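Local coordinates for UPF0303 protein YBR137W (Saccharomyces cerevisiae, PDB 4CLC) that is of unknown function but belongs to the UPF0303 family, related to the haem-degrading HbpS-like proteins, and packs into an assembly of ten protein chains, at residues S80-D83 with N84-I88; I63-P66 with N67-L71. All coordinates share one frame; numbering follows the deposited sequence.

In the fold
Contact 2 comes first along the chain: residues 63-71 form the tip of the hairpin between strands 60-64 and 70-75, with the turn at Leu65 to Gly68, at one edge of the mixed sheet within this chain. The chain then leaves strand 70-75 and reaches contact 1, where residues 80-83 lead into the first turn of helix 84-98. The two centres are about 16 Å apart and the nearest atoms about 6 Å, so they do not touch. Helix 84-98 nevertheless links them: Ile88 near its start packs on Asp62 and Arg73 of the hairpin strands, and Lys92 and Leu96 further along meet Ser64 and Pro66. Both contacts also face other chains of the assembly.

Contact 1: S80-D83 with N84-I88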
ATOM      1  N   SER D  80      24.418 -21.343  -4.804  1.00 47.27           N
ATOM      2  CA  SER D  80      23.078 -20.866  -5.111  1.00 40.43           C
ATOM      3  C   SER D  80      22.803 -19.695  -4.192  1.00 45.28           C
ATOM      4  O   SER D  80      23.589 -19.414  -3.279  1.00 46.52           O
ATOM      5  CB  SER D  80      22.028 -21.943  -4.907  1.00 46.47           C
ATOM      6  OG  SER D  80      21.847 -22.217  -3.522  1.00 45.88           O
ATOM      7  N   ALA D  81      21.684 -19.016  -4.417  1.00 46.19           N
ATOM      8  CA  ALA D  81      21.414 -17.777  -3.694  1.00 45.92           C
ATOM      9  C   ALA D  81      19.949 -17.422  -3.745  1.00 44.94           C
ATOM     10  O   ALA D  81      19.209 -17.946  -4.562  1.00 45.45           O
ATOM     11  CB  ALA D  81      22.245 -16.636  -4.247  1.00 38.66           C
ATOM     12  N   LEU D  82      19.554 -16.486  -2.894  1.00 42.22           N
ATOM     13  CA  LEU D  82      18.311 -15.768  -3.085  1.00 40.74           C
ATOM     14  C   LEU D  82      18.451 -15.131  -4.467  1.00 48.37           C
ATOM     15  O   LEU D  82      19.565 -14.981  -4.977  1.00 53.89           O
ATOM     16  CB  LEU D  82      18.135 -14.712  -1.990  1.00 43.95           C
ATOM     17  CG  LEU D  82      16.816 -13.998  -1.685  1.00 44.70           C
ATOM     18  CD1 LEU D  82      15.725 -14.967  -1.236  1.00 38.66           C
ATOM     19  CD2 LEU D  82      17.097 -12.977  -0.623  1.00 38.66           C
ATOM     20  N   ASP D  83      17.336 -14.782  -5.081  1.00 50.75           N
ATOM     21  CA  ASP D  83      17.274 -14.400  -6.509  1.00 56.65           C
ATOM     22  C   ASP D  83      17.220 -15.657  -7.377  1.00 49.44           C
ATOM     23  O   ASP D  83      16.548 -15.646  -8.410  1.00 48.05           O
ATOM     24  CB  ASP D  83      18.467 -13.485  -6.910  1.00 44.31           C
ATOM     25  CG  ASP D  83      18.614 -13.309  -8.398  1.00 47.74           C
ATOM     26  OD1 ASP D  83      17.943 -12.418  -8.968  1.00 49.88           O
ATOM     27  OD2 ASP D  83      19.429 -14.047  -8.997  1.00 48.18           O
ATOM     28  N   ASN D  84      17.718 -16.787  -6.880  1.00 39.38           N
ATOM     29  CA  ASN D  84      17.269 -18.031  -7.467  1.00 41.84           C
ATOM     30  C   ASN D  84      15.802 -18.200  -7.139  1.00 39.98           C
ATOM     31  O   ASN D  84      15.030 -18.722  -7.930  1.00 39.27           O
ATOM     32  CB  ASN D  84      18.061 -19.225  -6.965  1.00 46.12           C
ATOM     33  CG  ASN D  84      19.389 -19.369  -7.655  1.00 44.05           C
ATOM     34  OD1 ASN D  84      20.437 -19.283  -7.020  1.00 44.95           O
ATOM     35  ND2 ASN D  84      19.357 -19.596  -8.966  1.00 46.80           N
ATOM     36  N   ASP D  85      15.421 -17.727  -5.959  1.00 46.36           N
ATOM     37  CA  ASP D  85      14.038 -17.827  -5.510  1.00 46.21           C
ATOM     38  C   ASP D  85      13.158 -16.829  -6.255  1.00 43.64           C
ATOM     39  O   ASP D  85      12.060 -17.172  -6.711  1.00 43.30           O
ATOM     40  CB  ASP D  85      13.944 -17.612  -3.999  1.00 38.66           C
ATOM     41  CG  ASP D  85      14.580 -18.736  -3.207  1.00 40.53           C
ATOM     42  OD1 ASP D  85      14.646 -19.889  -3.695  1.00 54.51           O
ATOM     43  OD2 ASP D  85      15.037 -18.471  -2.089  1.00 42.45           O
ATOM     44  N   PHE D  86      13.645 -15.601  -6.380  1.00 39.59           N
ATOM     45  CA  PHE D  86      12.962 -14.603  -7.181  1.00 40.63           C
ATOM     46  C   PHE D  86      12.739 -15.107  -8.615  1.00 43.61           C
ATOM     47  O   PHE D  86      11.624 -15.032  -9.138  1.00 38.66           O
ATOM     48  CB  PHE D  86      13.757 -13.306  -7.186  1.00 39.74           C
ATOM     49  CG  PHE D  86      13.663 -12.538  -5.911  1.00 42.03           C
ATOM     50  CD1 PHE D  86      12.603 -11.660  -5.693  1.00 38.66           C
ATOM     51  CD2 PHE D  86      14.630 -12.686  -4.918  1.00 42.68           C
ATOM     52  CE1 PHE D  86      12.493 -10.944  -4.516  1.00 38.66           C
ATOM     53  CE2 PHE D  86      14.537 -11.967  -3.730  1.00 39.92           C
ATOM     54  CZ  PHE D  86      13.453 -11.090  -3.537  1.00 39.60           C
ATOM     55  N   TRP D  87      13.797 -15.643  -9.231  1.00 40.04           N
ATOM     56  CA  TRP D  87      13.702 -16.128 -10.605  1.00 38.90           C
ATOM     57  C   TRP D  87      12.699 -17.251 -10.679  1.00 42.43           C
ATOM     58  O   TRP D  87      11.870 -17.290 -11.594  1.00 43.38           O
ATOM     59  CB  TRP D  87      15.069 -16.586 -11.151  1.00 44.80           C
ATOM     60  CG  TRP D  87      15.839 -15.443 -11.759  1.00 41.64           C
ATOM     61  CD1 TRP D  87      16.830 -14.705 -11.170  1.00 39.86           C
ATOM     62  CD2 TRP D  87      15.641 -14.881 -13.048  1.00 38.66           C
ATOM     63  NE1 TRP D  87      17.256 -13.718 -12.014  1.00 45.62           N
ATOM     64  CE2 TRP D  87      16.540 -13.807 -13.187  1.00 43.92           C
ATOM     65  CE3 TRP D  87      14.788 -15.180 -14.113  1.00 39.47           C
ATOM     66  CZ2 TRP D  87      16.619 -13.037 -14.344  1.00 43.20           C
ATOM     67  CZ3 TRP D  87      14.862 -14.413 -15.261  1.00 38.71           C
ATOM     68  CH2 TRP D  87      15.770 -13.356 -15.367  1.00 40.33           C
ATOM     69  N   ILE D  88      12.747 -18.148  -9.701  1.00 41.19           N
ATOM     70  CA  ILE D  88      11.798 -19.245  -9.667  1.00 42.93           C
ATOM     71  C   ILE D  88      10.365 -18.726  -9.561  1.00 41.67           C
ATOM     72  O   ILE D  88       9.486 -19.206 -10.266  1.00 38.66           O
ATOM     73  CB  ILE D  88      12.103 -20.211  -8.516  1.00 45.34           C
ATOM     74  CG1 ILE D  88      13.317 -21.059  -8.886  1.00 43.60           C
ATOM     75  CG2 ILE D  88      10.901 -21.130  -8.234  1.00 39.26           C
ATOM     76  CD1 ILE D  88      13.594 -22.140  -7.907  1.00 47.83           C
TER
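Ala81 and Asn84 hold each other through two hydrogen bonds. The Asn84 amide reaches back with OD1 to accept from Ala81 N at 2.9 Å, the donor lying in the carbonyl plane of the amide. In return Asn84 N donates to Ala81 O at 3.0 Å, approaching from above the plane of that carbonyl. The torsion of Asn84 explains the first bond: CG stands anti to the carbonyl carbon (chi1 -80°) and is thereby directed back at Ala81. Asparagine suits this place because its amide accepts with one end and donates with the other, ND2 bonding Ser149 OG of strand 144-149.

Leu82 of the turn and Phe86 of the helix offer each other apolar surface, their side chains inclined to one another. Leu82 CG lies at the ring edge, near its plane, 3.7 Å from Phe86 CE2; Asp83 N is at the edge in the plane.

Asp83 and Trp87 run side by side and point the same way, but the carboxylate is turned nearly perpendicular to the indole (88°). Asp83 OD1 comes within 3.4 Å of Trp87 CD1. An acid suits this place because a basic side chain of another chain pairs with that oxygen. Trp87 N donates to Asp83 O at 2.9 Å, the i to i+4 bond that opens the helix. Leu82 CD1 lies 3.7 Å from Asp85 OD2, which accepts a hydrogen bond from the backbone of another chain, while Asp85 OD1 pairs with Arg73 of strand 70-75.

Asp83 occupies the N-cap position, although its side chain makes no capping bond, and its positive phi of 82° fits the third place of a type II turn. Here such a beta turn, from Ala81 to Asn84, leads directly into the N-terminus of helix 84-98.

Contact 2: I63-P66 with N67-L71; sequences ISLP and NGHCL
The His69 imidazole meets Leu65 at its edge: Leu65 CD1 lies near the ring plane, 4.0 Å from His69 CD2, the side chains alongside each other. Histidine suits the place: its carbon CD2 meets the leucine while another chain holds both nitrogens, ND1 by an acidic side chain and NE2 by a polar one. The second flat group, the Asn67 amide, sets OD1 3.4 Å from Leu65 CB and takes a hydrogen bond from His69 N at 2.9 Å, with that donor above its carbonyl plane. This Asx turn uses CG placed between the backbone N and the carbonyl carbon (chi1 83°).

Leu65 also crosses Leu71 at about a right angle, its CD2 3.8 Å from Leu71 CD1, and both leucines pack on Phe34. With an alanine in place of Leu65 the isobutyl end is gone, and the contacts to His69 CD2 and Leu71 CD1 would probably be lost, leaving a gap beside Phe34.

Leu71 N donates to Ile63 O at 2.9 Å, and Ser64 and Cys70 form a non-hydrogen-bonded antiparallel pair. Beyond them Leu65 N bonds His69 O at 2.9 Å, and Gly68 N bonds Leu65 O at 3.0 Å. Pro66 suits the turn's second place; a CB on Gly68 (phi 109°) would jam against Asn67 O, which calls for glycine in this beta hairpin closed by a type I turn with a G1 beta bulge.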
ATOM      1  N   ILE D  63       8.946 -27.558  -7.625  1.00 38.66           N
ATOM      2  CA  ILE D  63       7.685 -28.101  -8.109  1.00 41.78           C
ATOM      3  C   ILE D  63       6.594 -27.529  -7.228  1.00 41.59           C
ATOM      4  O   ILE D  63       6.597 -27.754  -6.021  1.00 43.20           O
ATOM      5  CB  ILE D  63       7.645 -29.646  -8.084  1.00 41.01           C
ATOM      6  CG1 ILE D  63       8.760 -30.215  -8.958  1.00 39.86           C
ATOM      7  CG2 ILE D  63       6.282 -30.165  -8.547  1.00 38.66           C
ATOM      8  CD1 ILE D  63       8.845 -31.719  -8.919  1.00 38.66           C
ATOM      9  N   SER D  64       5.679 -26.767  -7.823  1.00 38.66           N
ATOM     10  CA  SER D  64       4.607 -26.151  -7.071  1.00 38.66           C
ATOM     11  C   SER D  64       3.277 -26.399  -7.752  1.00 38.66           C
ATOM     12  O   SER D  64       3.218 -26.706  -8.932  1.00 43.20           O
ATOM     13  CB  SER D  64       4.847 -24.652  -6.913  1.00 38.66           C
ATOM     14  OG  SER D  64       6.005 -24.384  -6.140  1.00 38.66           O
ATOM     15  N   LEU D  65       2.197 -26.281  -7.000  1.00 38.90           N
ATOM     16  CA  LEU D  65       0.881 -26.374  -7.585  1.00 38.66           C
ATOM     17  C   LEU D  65       0.548 -25.011  -8.135  1.00 38.66           C
ATOM     18  O   LEU D  65       1.224 -24.041  -7.801  1.00 38.66           O
ATOM     19  CB  LEU D  65      -0.136 -26.825  -6.550  1.00 38.66           C
ATOM     20  CG  LEU D  65       0.053 -28.209  -5.963  1.00 38.66           C
ATOM     21  CD1 LEU D  65      -1.101 -28.529  -5.044  1.00 38.66           C
ATOM     22  CD2 LEU D  65       0.147 -29.213  -7.082  1.00 44.28           C
ATOM     23  N   PRO D  66      -0.480 -24.922  -8.996  1.00 38.83           N
ATOM     24  CA  PRO D  66      -0.865 -23.623  -9.545  1.00 38.66           C
ATOM     25  C   PRO D  66      -1.323 -22.648  -8.484  1.00 43.31           C
ATOM     26  O   PRO D  66      -1.318 -21.446  -8.736  1.00 47.55           O
ATOM     27  CB  PRO D  66      -2.017 -23.961 -10.492  1.00 38.66           C
ATOM     28  CG  PRO D  66      -2.402 -25.348 -10.170  1.00 40.07           C
ATOM     29  CD  PRO D  66      -1.209 -26.021  -9.647  1.00 38.66           C
ATOM     30  N   ASN D  67      -1.716 -23.157  -7.320  1.00 39.67           N
ATOM     31  CA  ASN D  67      -2.179 -22.311  -6.241  1.00 38.66           C
ATOM     32  C   ASN D  67      -1.022 -21.756  -5.399  1.00 38.97           C
ATOM     33  O   ASN D  67      -1.231 -20.914  -4.531  1.00 46.15           O
ATOM     34  CB  ASN D  67      -3.165 -23.085  -5.372  1.00 40.66           C
ATOM     35  CG  ASN D  67      -2.477 -23.949  -4.342  1.00 46.87           C
ATOM     36  OD1 ASN D  67      -1.349 -24.409  -4.538  1.00 45.71           O
ATOM     37  ND2 ASN D  67      -3.144 -24.155  -3.217  1.00 48.06           N
ATOM     38  N   GLY D  68       0.195 -22.224  -5.666  1.00 40.50           N
ATOM     39  CA  GLY D  68       1.398 -21.698  -5.038  1.00 38.66           C
ATOM     40  C   GLY D  68       2.047 -22.640  -4.039  1.00 41.80           C
ATOM     41  O   GLY D  68       3.188 -22.434  -3.619  1.00 38.66           O
ATOM     42  N   HIS D  69       1.303 -23.682  -3.666  1.00 43.52           N
ATOM     43  CA  HIS D  69       1.778 -24.682  -2.714  1.00 42.15           C
ATOM     44  C   HIS D  69       3.040 -25.400  -3.231  1.00 38.66           C
ATOM     45  O   HIS D  69       3.022 -26.049  -4.273  1.00 38.66           O
ATOM     46  CB  HIS D  69       0.654 -25.698  -2.417  1.00 38.66           C
ATOM     47  CG  HIS D  69       1.070 -26.803  -1.494  1.00 38.66           C
ATOM     48  ND1 HIS D  69       1.977 -26.621  -0.471  1.00 43.14           N
ATOM     49  CD2 HIS D  69       0.709 -28.111  -1.450  1.00 38.66           C
ATOM     50  CE1 HIS D  69       2.158 -27.764   0.164  1.00 42.28           C
ATOM     51  NE2 HIS D  69       1.398 -28.683  -0.404  1.00 40.79           N
ATOM     52  N   CYS D  70       4.118 -25.326  -2.459  1.00 38.66           N
ATOM     53  CA  CYS D  70       5.378 -25.919  -2.869  1.00 38.66           C
ATOM     54  C   CYS D  70       5.453 -27.374  -2.424  1.00 38.66           C
ATOM     55  O   CYS D  70       5.348 -27.657  -1.243  1.00 40.42           O
ATOM     56  CB  CYS D  70       6.538 -25.118  -2.297  1.00 38.66           C
ATOM     57  SG  CYS D  70       8.157 -25.709  -2.762  1.00 47.40           S
ATOM     58  N   LEU D  71       5.543 -28.297  -3.375  1.00 38.66           N
ATOM     59  CA  LEU D  71       5.752 -29.706  -3.068  1.00 38.66           C
ATOM     60  C   LEU D  71       7.239 -30.050  -2.891  1.00 40.93           C
ATOM     61  O   LEU D  71       7.603 -30.895  -2.070  1.00 38.66           O
ATOM     62  CB  LEU D  71       5.123 -30.573  -4.149  1.00 38.66           C
ATOM     63  CG  LEU D  71       3.665 -30.212  -4.444  1.00 42.30           C
ATOM     64  CD1 LEU D  71       3.092 -31.045  -5.567  1.00 45.28           C
ATOM     65  CD2 LEU D  71       2.800 -30.363  -3.216  1.00 43.83           C
TER